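Local coordinates for protein flavin prenyltransferase UbiX (Methanocaldococcus jannaschii, PDB 6M8V) that probably makes prenylated FMN, the cofactor of UbiD decarboxylases, by joining a dimethylallyl group from dimethylallyl monophosphate to N5 and C6 of FMN without a metal, at residues I101-V104 and C105-A108; I117-E121 and M122-S126; N131-K134 and L135-G139; P147-Y150 and N151-N155. One frame throughout, in Å; residues are numbered along the deposited sequence. Where two conformers were deposited one is given.

The four interactions follow one another along a chain folded as a parallel sheet flanked by helices, in an assembly of twelve copies. Interaction 1 is on helix 100-110, which precedes strand 114-119; interaction 2 runs from the end of that strand into the loop before helix 126-137, and interaction 3 is the end of that helix. Interactions 2 and 3 touch, Phe124 CE1 lying 3.6 Å from Met132 CE, and their centres are 13 Å apart. Interaction 4, in the loop before helix 156-171, lies about 33 Å centre to centre from interaction 1, across the middle of the chain. Interactions 1, 2 and 4 each supply residues to flavin or phosphate sites that different subunits complete.

Interaction 1: residues I101-V104 and C105-A108; sequences IVRV and CDIA. With FMN (flavin mononucleotide), chain B; PO4 (phosphate ion), chain C.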
loop_
_atom_site.group_PDB
_atom_site.type_symbol
_atom_site.label_atom_id
_atom_site.label_comp_id
_atom_site.label_asym_id
_atom_site.label_seq_id
_atom_site.Cartn_x
_atom_site.Cartn_y
_atom_site.Cartn_z
ATOM N N ILE A 101 20.800 -5.833 -23.215
ATOM C CA ILE A 101 19.539 -6.561 -23.101
ATOM C C ILE A 101 18.538 -5.776 -22.253
ATOM O O ILE A 101 17.415 -5.500 -22.686
ATOM C CB ILE A 101 19.786 -7.970 -22.533
ATOM C CG1 ILE A 101 20.417 -8.861 -23.615
ATOM C CG2 ILE A 101 18.481 -8.576 -22.020
ATOM C CD1 ILE A 101 20.766 -10.264 -23.139
ATOM N N VAL A 102 18.933 -5.404 -21.034
ATOM C CA VAL A 102 18.024 -4.674 -20.156
ATOM C C VAL A 102 17.712 -3.299 -20.732
ATOM O O VAL A 102 16.596 -2.789 -20.577
ATOM C CB VAL A 102 18.622 -4.584 -18.735
ATOM C CG1 VAL A 102 17.629 -3.935 -17.753
ATOM C CG2 VAL A 102 19.019 -5.957 -18.257
ATOM N N ARG A 103 18.672 -2.685 -21.424
ATOM C CA ARG A 103 18.418 -1.379 -22.021
ATOM C C ARG A 103 17.320 -1.460 -23.080
ATOM O O ARG A 103 16.438 -0.592 -23.125
ATOM C CB ARG A 103 19.715 -0.807 -22.604
ATOM C CG ARG A 103 19.540 0.451 -23.455
ATOM C CD ARG A 103 18.964 1.639 -22.665
ATOM N NE ARG A 103 18.913 2.842 -23.497
ATOM C CZ ARG A 103 18.304 3.978 -23.164
ATOM N NH1 ARG A 103 17.682 4.088 -22.000
ATOM N NH2 ARG A 103 18.317 5.014 -23.999
ATOM N N VAL A 104 17.332 -2.503 -23.924
ATOM C CA VAL A 104 16.282 -2.596 -24.942
ATOM C C VAL A 104 14.950 -3.014 -24.327
ATOM O O VAL A 104 13.886 -2.675 -24.859
ATOM C CB VAL A 104 16.683 -3.533 -26.105
ATOM C CG1 VAL A 104 17.990 -3.070 -26.758
ATOM C CG2 VAL A 104 16.775 -4.979 -25.658
ATOM N N CYS A 105 14.967 -3.749 -23.207
ATOM C CA CYS A 105 13.715 -3.978 -22.486
ATOM C C CYS A 105 13.172 -2.680 -21.910
ATOM O O CYS A 105 11.971 -2.409 -22.007
ATOM C CB CYS A 105 13.905 -5.005 -21.370
ATOM S SG CYS A 105 14.268 -6.660 -21.959
ATOM N N ASP A 106 14.041 -1.865 -21.305
ATOM C CA ASP A 106 13.598 -0.585 -20.758
ATOM C C ASP A 106 13.084 0.329 -21.864
ATOM O O ASP A 106 12.112 1.072 -21.671
ATOM C CB ASP A 106 14.746 0.074 -19.987
ATOM C CG ASP A 106 14.270 1.145 -19.018
ATOM O OD1 ASP A 106 13.324 0.886 -18.235
ATOM O OD2 ASP A 106 14.852 2.252 -19.030
ATOM N N ILE A 107 13.720 0.277 -23.036
ATOM C CA ILE A 107 13.254 1.034 -24.192
ATOM C C ILE A 107 11.879 0.544 -24.625
ATOM O O ILE A 107 10.971 1.340 -24.897
ATOM C CB ILE A 107 14.274 0.930 -25.343
ATOM C CG1 ILE A 107 15.493 1.814 -25.064
ATOM C CG2 ILE A 107 13.623 1.270 -26.682
ATOM C CD1 ILE A 107 16.665 1.552 -26.005
ATOM N N ALA A 108 11.712 -0.777 -24.698
ATOM C CA ALA A 108 10.417 -1.334 -25.071
ATOM C C ALA A 108 9.315 -0.826 -24.154
ATOM O O ALA A 108 8.202 -0.532 -24.612
ATOM C CB ALA A 108 10.477 -2.863 -25.051
HETATM N N1 FMN B . 20.646 5.819 -21.000
HETATM C C2 FMN B . 19.704 6.668 -20.458
HETATM O O2 FMN B . 19.095 6.279 -19.475
HETATM N N3 FMN B . 19.444 7.922 -21.000
HETATM C C4 FMN B . 20.170 8.325 -22.114
HETATM O O4 FMN B . 20.002 9.427 -22.645
HETATM C C4A FMN B . 21.118 7.472 -22.659
HETATM N N5 FMN B . 21.814 7.894 -23.762
HETATM C C5A FMN B . 22.759 7.069 -24.318
HETATM C C6 FMN B . 23.449 7.521 -25.426
HETATM C C7 FMN B . 24.402 6.709 -26.007
HETATM C C7M FMN B . 25.144 7.210 -27.202
HETATM C C8 FMN B . 24.670 5.452 -25.482
HETATM C C8M FMN B . 25.714 4.596 -26.130
HETATM C C9 FMN B . 23.976 4.996 -24.366
HETATM C C9A FMN B . 23.015 5.810 -23.779
HETATM N N10 FMN B . 22.317 5.380 -22.664
HETATM C C10 FMN B . 21.362 6.216 -22.109
HETATM C "C1'" FMN B . 22.575 4.014 -22.080
HETATM C "C2'" FMN B . 23.411 4.068 -20.807
HETATM O "O2'" FMN B . 24.682 4.608 -21.094
HETATM C "C3'" FMN B . 23.597 2.688 -20.196
HETATM O "O3'" FMN B . 22.417 2.294 -19.526
HETATM C "C4'" FMN B . 24.803 2.657 -19.257
HETATM O "O4'" FMN B . 24.916 1.374 -18.686
HETATM C "C5'" FMN B . 24.746 3.701 -18.147
HETATM O "O5'" FMN B . 25.779 3.431 -17.218
HETATM P P FMN B . 26.336 4.557 -16.204
HETATM O O1P FMN B . 26.990 5.649 -17.000
HETATM O O2P FMN B . 25.167 5.141 -15.448
HETATM O O3P FMN B . 27.317 3.936 -15.240
HETATM P P PO4 C . 16.890 7.767 -26.320
HETATM O O1 PO4 C . 18.171 7.206 -26.898
HETATM O O2 PO4 C . 16.460 8.996 -27.088
HETATM O O3 PO4 C . 15.793 6.730 -26.408
HETATM O O4 PO4 C . 17.138 8.134 -24.874
HETATM O O HOH W 1 17.422 2.270 -19.872
#
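Arg103 lies against Ile107, one turn further along helix 100-110, on its way to a flavin. Its CB sets out away from residues 105-108, but the bend at chi2 (62°) turns the chain back, and CG comes to 4.0 Å from Ile107 CD1. CD keeps about the same spacing. NE is nearer, 3.6 Å from Ile107 CD1, and donates to Ala70 O in the same chain. The guanidinium is then sandwiched: Ile107 is on one face, and on the opposite face the flavin ring is offset toward the rim, with FMN N1 3.7 Å from Arg103 CZ. This flavin is held mainly by the second subunit, so the helix of one Rossmann-like flavoprotein domain completes the active site of another, as in the UbiX family. At the tip, NH2 makes a weak hydrogen bond to phosphate O4 at 3.4 Å, while NH1 pairs with Glu121 of the second subunit. NH1 also donates to a water at 2.8 Å, lying in the guanidinium plane, and this water donates in turn to Asp106 OD2. Arg103 and Asp106 are thus coupled through water instead of directly, NH1 and OD2 being 4.5 Å apart. Ile107 N bonds to Arg103 O at 2.9 Å. Asp106 OD2 also meets His128 of the second subunit, and its OD1 meets Asn125 of that subunit.

Interaction 2: residues I117-E121 and M122-S126; sequences IMPRE and MPFNS. With FMN (flavin mononucleotide), chain D; PO4 (phosphate ion), chain E.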
loop_
_atom_site.group_PDB
_atom_site.type_symbol
_atom_site.label_atom_id
_atom_site.label_comp_id
_atom_site.label_asym_id
_atom_site.label_seq_id
_atom_site.Cartn_x
_atom_site.Cartn_y
_atom_site.Cartn_z
ATOM N N ILE A 117 8.972 -11.858 -21.683
ATOM C CA ILE A 117 10.037 -12.414 -20.857
ATOM C C ILE A 117 9.637 -13.819 -20.446
ATOM O O ILE A 117 8.465 -14.082 -20.158
ATOM C CB ILE A 117 10.333 -11.541 -19.618
ATOM C CG1 ILE A 117 9.097 -11.420 -18.734
ATOM C CG2 ILE A 117 10.797 -10.157 -20.043
ATOM C CD1 ILE A 117 9.392 -10.876 -17.346
ATOM N N MET A 118 10.615 -14.724 -20.414
ATOM C CA MET A 118 10.390 -16.138 -20.105
ATOM C C MET A 118 11.283 -16.552 -18.946
ATOM O O MET A 118 12.306 -17.225 -19.139
ATOM C CB MET A 118 10.650 -17.000 -21.342
ATOM C CG MET A 118 10.025 -16.407 -22.592
ATOM S SD MET A 118 9.907 -17.553 -23.968
ATOM C CE MET A 118 8.805 -18.804 -23.309
ATOM N N PRO A 119 10.927 -16.174 -17.717
ATOM C CA PRO A 119 11.783 -16.501 -16.567
ATOM C C PRO A 119 11.794 -18.000 -16.292
ATOM O O PRO A 119 10.743 -18.635 -16.190
ATOM C CB PRO A 119 11.142 -15.716 -15.415
ATOM C CG PRO A 119 9.722 -15.552 -15.830
ATOM C CD PRO A 119 9.724 -15.421 -17.322
ATOM N N ARG A 120 12.996 -18.560 -16.167
ATOM C CA ARG A 120 13.203 -19.994 -15.972
ATOM C C ARG A 120 13.818 -20.208 -14.595
ATOM O O ARG A 120 15.006 -19.931 -14.387
ATOM C CB ARG A 120 14.103 -20.572 -17.066
ATOM C CG ARG A 120 13.703 -21.961 -17.609
ATOM C CD ARG A 120 13.736 -23.077 -16.547
ATOM N NE ARG A 120 14.887 -22.985 -15.657
ATOM C CZ ARG A 120 15.056 -23.723 -14.565
ATOM N NH1 ARG A 120 14.149 -24.624 -14.217
ATOM N NH2 ARG A 120 16.133 -23.543 -13.808
ATOM N N GLU A 121 13.010 -20.706 -13.666
ATOM C CA GLU A 121 13.449 -20.972 -12.307
ATOM C C GLU A 121 12.424 -21.882 -11.652
ATOM O O GLU A 121 11.244 -21.867 -12.016
ATOM C CB GLU A 121 13.610 -19.677 -11.497
ATOM C CG GLU A 121 14.238 -19.870 -10.121
ATOM C CD GLU A 121 15.502 -20.716 -10.182
ATOM O OE1 GLU A 121 15.396 -21.962 -10.094
ATOM O OE2 GLU A 121 16.602 -20.135 -10.317
ATOM N N MET A 122 12.882 -22.668 -10.688
ATOM C CA MET A 122 11.965 -23.559 -10.000
ATOM C C MET A 122 12.580 -24.003 -8.678
ATOM O O MET A 122 13.698 -24.533 -8.660
ATOM C CB MET A 122 11.638 -24.755 -10.890
ATOM C CG MET A 122 10.532 -25.639 -10.375
ATOM S SD MET A 122 10.331 -27.091 -11.429
ATOM C CE MET A 122 9.137 -27.995 -10.472
ATOM N N PRO A 123 11.916 -23.746 -7.541
ATOM C CA PRO A 123 10.707 -22.922 -7.417
ATOM C C PRO A 123 11.000 -21.429 -7.600
ATOM O O PRO A 123 12.168 -21.046 -7.695
ATOM C CB PRO A 123 10.234 -23.182 -5.976
ATOM C CG PRO A 123 11.103 -24.273 -5.438
ATOM C CD PRO A 123 12.357 -24.281 -6.244
ATOM N N PHE A 124 9.950 -20.613 -7.655
ATOM C CA PHE A 124 10.073 -19.166 -7.540
ATOM C C PHE A 124 9.980 -18.760 -6.074
ATOM O O PHE A 124 9.239 -19.364 -5.294
ATOM C CB PHE A 124 8.960 -18.453 -8.315
ATOM C CG PHE A 124 9.092 -18.530 -9.813
ATOM C CD1 PHE A 124 10.263 -18.149 -10.446
ATOM C CD2 PHE A 124 8.026 -18.955 -10.589
ATOM C CE1 PHE A 124 10.379 -18.202 -11.823
ATOM C CE2 PHE A 124 8.133 -19.011 -11.968
ATOM C CZ PHE A 124 9.312 -18.631 -12.586
ATOM N N ASN A 125 10.731 -17.722 -5.700
ATOM C CA ASN A 125 10.532 -17.085 -4.408
ATOM C C ASN A 125 9.716 -15.806 -4.599
ATOM O O ASN A 125 9.330 -15.449 -5.712
ATOM C CB ASN A 125 11.870 -16.821 -3.700
ATOM C CG ASN A 125 12.774 -15.845 -4.443
ATOM O OD1 ASN A 125 12.317 -14.885 -5.075
ATOM N ND2 ASN A 125 14.080 -16.080 -4.345
ATOM N N SER A 126 9.453 -15.105 -3.493
ATOM C CA SER A 126 8.609 -13.915 -3.546
ATOM C C SER A 126 9.255 -12.767 -4.297
ATOM O O SER A 126 8.542 -11.895 -4.805
ATOM C CB SER A 126 8.259 -13.458 -2.135
ATOM O OG SER A 126 7.250 -14.289 -1.597
HETATM N N1 FMN D . 19.745 -18.486 -13.021
HETATM C C2 FMN D . 18.367 -18.519 -13.074
HETATM O O2 FMN D . 17.764 -17.554 -12.634
HETATM N N3 FMN D . 17.677 -19.603 -13.604
HETATM C C4 FMN D . 18.408 -20.674 -14.102
HETATM O O4 FMN D . 17.867 -21.668 -14.596
HETATM C C4A FMN D . 19.794 -20.641 -14.049
HETATM N N5 FMN D . 20.489 -21.716 -14.542
HETATM C C5A FMN D . 21.860 -21.705 -14.503
HETATM C C6 FMN D . 22.535 -22.799 -15.010
HETATM C C7 FMN D . 23.915 -22.815 -14.980
HETATM C C7M FMN D . 24.634 -24.000 -15.534
HETATM C C8 FMN D . 24.620 -21.743 -14.449
HETATM C C8M FMN D . 26.117 -21.787 -14.434
HETATM C C9 FMN D . 23.941 -20.641 -13.938
HETATM C C9A FMN D . 22.551 -20.621 -13.966
HETATM N N10 FMN D . 21.856 -19.534 -13.469
HETATM C C10 FMN D . 20.471 -19.551 -13.508
HETATM C "C1'" FMN D . 22.592 -18.361 -12.873
HETATM C "C2'" FMN D . 22.638 -17.158 -13.809
HETATM O "O2'" FMN D . 23.341 -17.495 -14.984
HETATM C "C3'" FMN D . 23.322 -15.965 -13.159
HETATM O "O3'" FMN D . 22.443 -15.347 -12.241
HETATM C "C4'" FMN D . 23.813 -14.970 -14.211
HETATM O "O4'" FMN D . 24.404 -13.866 -13.566
HETATM C "C5'" FMN D . 22.718 -14.479 -15.153
HETATM O "O5'" FMN D . 23.230 -13.406 -15.920
HETATM P P FMN D . 22.562 -12.958 -17.320
HETATM O O1P FMN D . 22.715 -14.075 -18.312
HETATM O O2P FMN D . 21.090 -12.711 -17.091
HETATM O O3P FMN D . 23.226 -11.700 -17.823
HETATM P P PO4 E . 18.112 -24.540 -10.397
HETATM O O1 PO4 E . 19.577 -24.627 -10.764
HETATM O O2 PO4 E . 17.407 -25.834 -10.736
HETATM O O3 PO4 E . 17.972 -24.283 -8.913
HETATM O O4 PO4 E . 17.490 -23.404 -11.177
#
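Glu121 folds its carboxylate back onto the backbone of Met122. Its chain leaves CB with CG opposite the backbone N (chi1 -173°) and then bends at chi2, bringing OE1 within 2.7 Å of Met122 N. The N-H points well at OE1, on the anti side of the oxygen and slightly out of the carboxylate plane. OE1 also pairs with Lys110 of the fifth subunit and lies 2.8 Å from phosphate O4. The chi1 setting itself puts CG 3.4 Å from Pro123 O, beyond the cis peptide between Met122 and Pro123. Phe124 then turns its ring back to Glu121: CE1 is 3.6 Å from Glu121 CB, Glu121 O stands over one ring face, offset toward the rim, and Pro119 O approaches at the edge.

Arg120 bends twice, at chi2 and chi3, so that its guanidinium curls round to the flavin whose N3 donates to Arg120 O at 2.8 Å. NH2 makes an almost straight bond of 2.7 Å to flavin O4, in the guanidinium plane. NE adds a weak bond to the same oxygen, NH2 a weak one to phosphate O4, and NH1 is taken up by Ile146 O of the fourth subunit. Met122 CB lies obliquely beside NH1. Asn125 closes the loop as N-cap of helix 126-137, its OD1 accepting from His128 N. The loop after the C-terminal end of strand 114-119 thus holds N3 and O4 of the flavin, as part of the FMN pocket of the Rossmann-like UbiX fold.

Interaction 3: residues N131-K134 and L135-G139; sequences NMLK and LSNLG
The side-chain amide of Asn137 is the flat group that meets Leu133, one turn earlier on helix 126-137. Above its plane sits Leu133 O, 3.3 Å from Asn137 CG, so a carbonyl oxygen faces the electron-poor amide carbon. Leu133 CD1 comes in obliquely from the same side, 3.8 Å from both Asn137 OD1 and ND2. The leucine reaches there because CG is swung opposite the backbone N (chi1 175°) and the branch turns on along the helix; Asn137 holds its CG opposite the carbonyl carbon (chi1 -77°), folded back toward the preceding turn. A glycerol molecule, probably from the crystallisation liquor, lies beside Asn137, and Leu133 packs against its counterpart in the fourth subunit.

The backbone bonds are regular: Ser136 N to Met132 O and Asn137 N to Leu133 O, both 2.8 Å. Leu135 CG lies 3.5 Å from Asn131 O, and the side chain packs on Ile117 of strand 114-119 and Ile92 of helix 86-94. Lys134, fully extended, passes out to Ala93 O with NZ, and Ser136 OG pairs with Ser126 of the fourth subunit.

At the helix end the bond from Leu138 N to Lys134 O is weak, while Leu138 CG rests 3.3 Å from that same oxygen. Gly139 N turns back to Ser136 O at 3.0 Å, and Gly139 itself takes a positive phi of 105°. This is a Schellman motif, ending the helix of the beta-alpha-beta unit that links strand 114-119 to strand 141-142 in the parallel sheet.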
loop_
_atom_site.group_PDB
_atom_site.type_symbol
_atom_site.label_atom_id
_atom_site.label_comp_id
_atom_site.label_asym_id
_atom_site.label_seq_id
_atom_site.Cartn_x
_atom_site.Cartn_y
_atom_site.Cartn_z
ATOM N N ASN A 131 8.810 -9.314 -8.939
ATOM C CA ASN A 131 9.418 -8.720 -10.127
ATOM C C ASN A 131 8.588 -9.034 -11.366
ATOM O O ASN A 131 8.382 -8.167 -12.219
ATOM C CB ASN A 131 10.861 -9.213 -10.288
ATOM C CG ASN A 131 11.811 -8.578 -9.282
ATOM O OD1 ASN A 131 11.521 -7.520 -8.734
ATOM N ND2 ASN A 131 12.955 -9.219 -9.047
ATOM N N MET A 132 8.066 -10.259 -11.460
ATOM C CA MET A 132 7.192 -10.610 -12.579
ATOM C C MET A 132 5.874 -9.853 -12.523
ATOM O O MET A 132 5.386 -9.366 -13.551
ATOM C CB MET A 132 6.938 -12.118 -12.593
ATOM C CG MET A 132 8.157 -12.940 -13.001
ATOM S SD MET A 132 7.763 -14.696 -13.193
ATOM C CE MET A 132 8.223 -15.313 -11.576
ATOM N N LEU A 133 5.276 -9.752 -11.332
ATOM C CA LEU A 133 4.009 -9.044 -11.195
ATOM C C LEU A 133 4.143 -7.588 -11.625
ATOM O O LEU A 133 3.311 -7.072 -12.383
ATOM C CB LEU A 133 3.519 -9.137 -9.750
ATOM C CG LEU A 133 2.257 -8.355 -9.386
ATOM C CD1 LEU A 133 1.074 -8.807 -10.249
ATOM C CD2 LEU A 133 1.940 -8.492 -7.882
ATOM N N LYS A 134 5.187 -6.909 -11.144
ATOM C CA LYS A 134 5.428 -5.523 -11.536
ATOM C C LYS A 134 5.495 -5.375 -13.052
ATOM O O LYS A 134 4.870 -4.479 -13.629
ATOM C CB LYS A 134 6.719 -5.009 -10.891
ATOM C CG LYS A 134 7.039 -3.541 -11.207
ATOM C CD LYS A 134 8.247 -3.064 -10.406
ATOM C CE LYS A 134 8.762 -1.722 -10.884
ATOM N NZ LYS A 134 10.011 -1.304 -10.156
ATOM N N LEU A 135 6.245 -6.258 -13.718
ATOM C CA LEU A 135 6.414 -6.142 -15.163
ATOM C C LEU A 135 5.122 -6.472 -15.897
ATOM O O LEU A 135 4.758 -5.788 -16.859
ATOM C CB LEU A 135 7.550 -7.053 -15.629
ATOM C CG LEU A 135 8.935 -6.540 -15.215
ATOM C CD1 LEU A 135 10.036 -7.557 -15.518
ATOM C CD2 LEU A 135 9.209 -5.222 -15.902
ATOM N N SER A 136 4.409 -7.507 -15.443
ATOM C CA SER A 136 3.094 -7.814 -15.998
ATOM C C SER A 136 2.131 -6.645 -15.826
ATOM O O SER A 136 1.349 -6.340 -16.736
ATOM C CB SER A 136 2.539 -9.074 -15.336
ATOM O OG SER A 136 1.339 -9.483 -15.959
ATOM N N ASN A 137 2.177 -5.973 -14.666
ATOM C CA ASN A 137 1.327 -4.801 -14.440
ATOM C C ASN A 137 1.655 -3.666 -15.395
ATOM O O ASN A 137 0.794 -2.821 -15.666
ATOM C CB ASN A 137 1.469 -4.288 -13.004
ATOM C CG ASN A 137 0.720 -5.136 -11.999
ATOM O OD1 ASN A 137 0.966 -5.051 -10.799
ATOM N ND2 ASN A 137 -0.195 -5.956 -12.481
ATOM N N LEU A 138 2.893 -3.603 -15.885
ATOM C CA LEU A 138 3.296 -2.571 -16.831
ATOM C C LEU A 138 3.017 -2.952 -18.275
ATOM O O LEU A 138 3.298 -2.152 -19.172
ATOM C CB LEU A 138 4.787 -2.255 -16.676
ATOM C CG LEU A 138 5.173 -1.665 -15.319
ATOM C CD1 LEU A 138 6.593 -1.149 -15.360
ATOM C CD2 LEU A 138 4.199 -0.570 -14.900
ATOM N N GLY A 139 2.486 -4.151 -18.524
ATOM C CA GLY A 139 2.122 -4.576 -19.861
ATOM C C GLY A 139 3.063 -5.584 -20.487
ATOM O O GLY A 139 2.801 -6.026 -21.610
#

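Interaction 4: residues P147-Y150 and N151-N155; sequences PAFY and NKPKN. With PO4 (phosphate ion), chain F.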
loop_
_atom_site.group_PDB
_atom_site.type_symbol
_atom_site.label_atom_id
_atom_site.label_comp_id
_atom_site.label_asym_id
_atom_site.label_seq_id
_atom_site.Cartn_x
_atom_site.Cartn_y
_atom_site.Cartn_z
ATOM N N PRO A 147 5.572 -26.034 -20.247
ATOM C CA PRO A 147 4.876 -26.833 -21.260
ATOM C C PRO A 147 3.590 -27.436 -20.722
ATOM O O PRO A 147 3.459 -27.722 -19.529
ATOM C CB PRO A 147 5.897 -27.918 -21.621
ATOM C CG PRO A 147 6.900 -27.917 -20.513
ATOM C CD PRO A 147 6.934 -26.523 -19.979
ATOM N N ALA A 148 2.622 -27.582 -21.620
ATOM C CA ALA A 148 1.420 -28.367 -21.389
ATOM C C ALA A 148 1.568 -29.726 -22.067
ATOM O O ALA A 148 2.535 -29.987 -22.785
ATOM C CB ALA A 148 0.185 -27.634 -21.912
ATOM N N PHE A 149 0.592 -30.601 -21.831
ATOM C CA PHE A 149 0.664 -31.962 -22.348
ATOM C C PHE A 149 -0.623 -32.412 -23.029
ATOM O O PHE A 149 -0.758 -33.601 -23.339
ATOM C CB PHE A 149 1.031 -32.943 -21.223
ATOM C CG PHE A 149 2.412 -32.732 -20.662
ATOM C CD1 PHE A 149 2.648 -31.748 -19.709
ATOM C CD2 PHE A 149 3.476 -33.515 -21.084
ATOM C CE1 PHE A 149 3.919 -31.545 -19.192
ATOM C CE2 PHE A 149 4.752 -33.319 -20.568
ATOM C CZ PHE A 149 4.973 -32.331 -19.622
ATOM N N TYR A 150 -1.576 -31.504 -23.275
ATOM C CA TYR A 150 -2.778 -31.906 -23.998
ATOM C C TYR A 150 -2.492 -32.202 -25.463
ATOM O O TYR A 150 -3.299 -32.871 -26.115
ATOM C CB TYR A 150 -3.880 -30.843 -23.878
ATOM C CG TYR A 150 -3.477 -29.417 -24.206
ATOM C CD1 TYR A 150 -3.295 -29.002 -25.524
ATOM C CD2 TYR A 150 -3.317 -28.474 -23.196
ATOM C CE1 TYR A 150 -2.942 -27.695 -25.822
ATOM C CE2 TYR A 150 -2.965 -27.167 -23.484
ATOM C CZ TYR A 150 -2.780 -26.782 -24.796
ATOM O OH TYR A 150 -2.432 -25.480 -25.076
ATOM N N ASN A 151 -1.365 -31.721 -25.991
ATOM C CA ASN A 151 -0.915 -32.084 -27.328
ATOM C C ASN A 151 -0.214 -33.435 -27.363
ATOM O O ASN A 151 0.202 -33.867 -28.445
ATOM C CB ASN A 151 0.018 -31.002 -27.890
ATOM C CG ASN A 151 1.213 -30.722 -26.986
ATOM O OD1 ASN A 151 1.095 -30.724 -25.761
ATOM N ND2 ASN A 151 2.369 -30.479 -27.594
ATOM N N LYS A 152 -0.080 -34.101 -26.213
ATOM C CA LYS A 152 0.557 -35.404 -26.069
ATOM C C LYS A 152 1.925 -35.412 -26.739
ATOM O O LYS A 152 2.087 -36.008 -27.811
ATOM C CB LYS A 152 -0.329 -36.505 -26.650
ATOM C CG LYS A 152 -1.695 -36.606 -25.993
ATOM C CD LYS A 152 -2.416 -37.868 -26.427
ATOM C CE LYS A 152 -3.688 -38.081 -25.627
ATOM N NZ LYS A 152 -4.913 -37.642 -26.357
ATOM N N PRO A 153 2.923 -34.764 -26.147
ATOM C CA PRO A 153 4.257 -34.760 -26.758
ATOM C C PRO A 153 4.853 -36.156 -26.773
ATOM O O PRO A 153 4.728 -36.918 -25.812
ATOM C CB PRO A 153 5.059 -33.819 -25.853
ATOM C CG PRO A 153 4.347 -33.873 -24.538
ATOM C CD PRO A 153 2.893 -34.039 -24.865
ATOM N N LYS A 154 5.496 -36.491 -27.892
ATOM C CA LYS A 154 6.151 -37.780 -28.045
ATOM C C LYS A 154 7.641 -37.722 -27.744
ATOM O O LYS A 154 8.271 -38.775 -27.599
ATOM C CB LYS A 154 5.934 -38.319 -29.464
ATOM C CG LYS A 154 4.487 -38.658 -29.777
ATOM C CD LYS A 154 3.839 -39.376 -28.603
ATOM C CE LYS A 154 2.539 -40.054 -28.999
ATOM N NZ LYS A 154 1.939 -40.780 -27.846
ATOM N N ASN A 155 8.211 -36.528 -27.632
ATOM C CA ASN A 155 9.644 -36.379 -27.433
ATOM C C ASN A 155 9.905 -34.983 -26.898
ATOM O O ASN A 155 9.003 -34.144 -26.827
ATOM C CB ASN A 155 10.411 -36.608 -28.734
ATOM C CG ASN A 155 9.736 -35.956 -29.921
ATOM O OD1 ASN A 155 9.548 -34.741 -29.949
ATOM N ND2 ASN A 155 9.362 -36.763 -30.910
HETATM P P PO4 F . -3.583 -22.982 -22.301
HETATM O O1 PO4 F . -4.740 -23.900 -22.625
HETATM O O2 PO4 F . -2.365 -23.363 -23.114
HETATM O O3 PO4 F . -3.958 -21.554 -22.624
HETATM O O4 PO4 F . -3.268 -23.111 -20.828
#
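Pro153 comes back onto Phe149 because Lys152, although not a glycine, has a positive phi of 50° and carries the chain round. Lys152 is the last residue of a type I beta turn, Phe149 to Lys152, in the loop between strand 141-142 and helix 156-171. The turn is closed by the bond from Lys152 N to Phe149 O at 3.0 Å.

The side chains of Phe149 and Pro153 cross at about a right angle. Pro153 CG touches Phe149 CD2 at 3.6 Å and CE2 at 4.0 Å, meeting the ring obliquely, and Pro153 CD rests 3.9 Å from CD2. Tyr15 of the fourth subunit meets the Phe149 ring with planes roughly perpendicular, and Ser11 of that subunit accepts from Phe149 N. Pro153 also leans on Ile159 of helix 156-171, whose start is capped by Asn155 OD1 at Asp158 N.

Tyr150 sits at the second position of the turn. Its CG lies between the backbone N and the carbonyl carbon (chi1 51°), which keeps the ring close to the following peptide: CD1 is 3.4 Å from Asn151 N, obliquely placed. The rest of the ring heads out of the turn toward a phosphate that Ser71, Gly72 and Lys110 of the sixth subunit also hold. The ion probably came from the crystallisation liquor, but its place is consistent with the predicted role of Tyr150 in binding dimethylallyl phosphate: Tyr150 OH donates to phosphate O2 at 2.9 Å, with O2 in the plane of the ring.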